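Jacalin-type lectin domain-containing protein (Musa acuminata, PDB 7KMU) probably binds mannose-type sugars as a banana lectin of the jacalin-related family and has mitogenic and antiviral activity. Local coordinates at residues 93-97 with 98-102. Residues are numbered along the deposited sequence; the frame is centred on the assembly and turned at random.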
# COMPACT_ATOMS: atom_id res chain seq x y z
N THR B 93 -8.03 9.03 -5.93
CA THR B 93 -9.18 8.23 -6.33
C THR B 93 -9.46 7.24 -5.22
O THR B 93 -8.52 6.69 -4.61
CB THR B 93 -8.86 7.43 -7.62
OG1 THR B 93 -8.51 8.31 -8.70
CG2 THR B 93 -10.04 6.55 -8.08
N LEU B 94 -10.75 6.98 -4.96
CA LEU B 94 -11.19 5.90 -4.07
C LEU B 94 -12.06 4.99 -4.91
O LEU B 94 -12.95 5.49 -5.62
CB LEU B 94 -11.98 6.38 -2.84
CG LEU B 94 -11.25 7.33 -1.89
CD1 LEU B 94 -12.18 7.79 -0.77
CD2 LEU B 94 -10.01 6.66 -1.27
N THR B 95 -11.81 3.68 -4.86
CA THR B 95 -12.62 2.74 -5.62
C THR B 95 -13.33 1.82 -4.65
O THR B 95 -12.72 1.34 -3.69
CB THR B 95 -11.78 1.94 -6.62
OG1 THR B 95 -11.04 2.84 -7.45
CG2 THR B 95 -12.64 1.01 -7.50
N THR B 96 -14.64 1.64 -4.84
CA THR B 96 -15.42 0.73 -4.01
C THR B 96 -15.66 -0.55 -4.79
O THR B 96 -15.24 -0.68 -5.93
CB THR B 96 -16.74 1.39 -3.57
OG1 THR B 96 -17.68 1.32 -4.65
CG2 THR B 96 -16.56 2.81 -3.10
N ASN B 97 -16.41 -1.49 -4.18
CA ASN B 97 -16.79 -2.73 -4.86
C ASN B 97 -17.82 -2.45 -5.97
O ASN B 97 -18.11 -3.34 -6.77
CB ASN B 97 -17.34 -3.76 -3.85
CG ASN B 97 -18.49 -3.28 -3.00
OD1 ASN B 97 -18.56 -2.13 -2.55
ND2 ASN B 97 -19.43 -4.18 -2.71
N ARG B 98 -18.35 -1.21 -6.03
CA ARG B 98 -19.36 -0.86 -7.03
C ARG B 98 -19.03 0.32 -7.94
O ARG B 98 -19.51 0.37 -9.08
CB ARG B 98 -20.71 -0.60 -6.35
CG ARG B 98 -21.29 -1.87 -5.74
CD ARG B 98 -22.50 -1.60 -4.90
NE ARG B 98 -22.84 -2.78 -4.11
CZ ARG B 98 -23.66 -2.77 -3.06
NH1 ARG B 98 -24.23 -1.64 -2.67
NH2 ARG B 98 -23.90 -3.89 -2.40
N ARG B 99 -18.26 1.31 -7.43
CA ARG B 99 -18.04 2.55 -8.16
C ARG B 99 -16.63 3.09 -8.02
O ARG B 99 -15.92 2.75 -7.06
CB ARG B 99 -18.98 3.63 -7.56
CG ARG B 99 -20.48 3.33 -7.68
CD ARG B 99 -21.32 4.44 -7.11
NE ARG B 99 -21.42 4.41 -5.65
CZ ARG B 99 -22.01 5.37 -4.94
NH1 ARG B 99 -22.48 6.45 -5.55
NH2 ARG B 99 -22.09 5.28 -3.62
N THR B 100 -16.24 4.00 -8.92
CA THR B 100 -14.97 4.72 -8.85
C THR B 100 -15.29 6.17 -8.51
O THR B 100 -16.09 6.80 -9.20
CB THR B 100 -14.17 4.61 -10.15
OG1 THR B 100 -13.90 3.23 -10.39
CG2 THR B 100 -12.86 5.40 -10.09
N PHE B 101 -14.68 6.68 -7.44
CA PHE B 101 -14.84 8.06 -6.97
C PHE B 101 -13.55 8.79 -7.31
O PHE B 101 -12.51 8.61 -6.67
CB PHE B 101 -15.15 8.07 -5.45
CG PHE B 101 -15.34 9.43 -4.82
CD1 PHE B 101 -16.28 10.32 -5.31
CD2 PHE B 101 -14.64 9.77 -3.66
CE1 PHE B 101 -16.50 11.56 -4.69
CE2 PHE B 101 -14.87 11.00 -3.03
CZ PHE B 101 -15.78 11.90 -3.56
N GLY B 102 -13.61 9.56 -8.38
CA GLY B 102 -12.45 10.25 -8.90
C GLY B 102 -12.05 9.72 -10.26
O GLY B 102 -12.82 9.01 -10.92
O HOH W 1 -11.16 2.48 -10.13
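Leu94 brings CD1 to the edge of the Phe101 ring, near the ring plane and 4.3 Å from Phe101 CD2, while Phe104 adds an edge-to-face contact with the same ring. The other flat pair lies at the turn, where the Asn97 amide and the Arg98 guanidinium run side by side with planes 34° apart and Asn97 ND2 set obliquely to the guanidinium. Both find polar partners in the loop between strands 61-66 and 73-83: Asn97 binds the backbone of Tyr72 and Gly70, Arg98 the carbonyl of Asp69 and the carboxylate of Glu68. The two strands form an antiparallel beta hairpin. Leu94 and Phe101 make a hydrogen-bonded pair, Leu94 N to Phe101 O (2.9 Å) and Phe101 N to Leu94 O (2.8 Å). Beside them, Thr95 and Thr100 are a non-hydrogen-bonded pair on the other face, their side chains pointing the same way; one water joins the hydroxyls, 2.7 Å from Thr95 OG1 and 2.9 Å from Thr100 OG1. Methyls Thr93 CG2 and Thr100 CG2 meet on this face at 3.6 Å. Thr96 closes the turn: its N donates to Arg99 O, and a chi1 of 79° sets OG1 between its own N and carbonyl carbon, where it accepts from both Arg99 N (2.8 Å) and Arg98 N (3.0 Å), an ST turn. Glu71 also binds this hydroxyl and forms a salt bridge with Arg99, so one carboxylate ties both sides of the turn to that loop. In the beta-prism fold of the jacalin-like domain, strand 100-104 is an outermost strand of its four-stranded sheet within this chain and strand 86-96 lies between it and strand 73-83; Leu94 and Phe101 pack inward on Val29 of strand 25-33, and Phe101 also reaches His63 and Ile65 of strand 61-66.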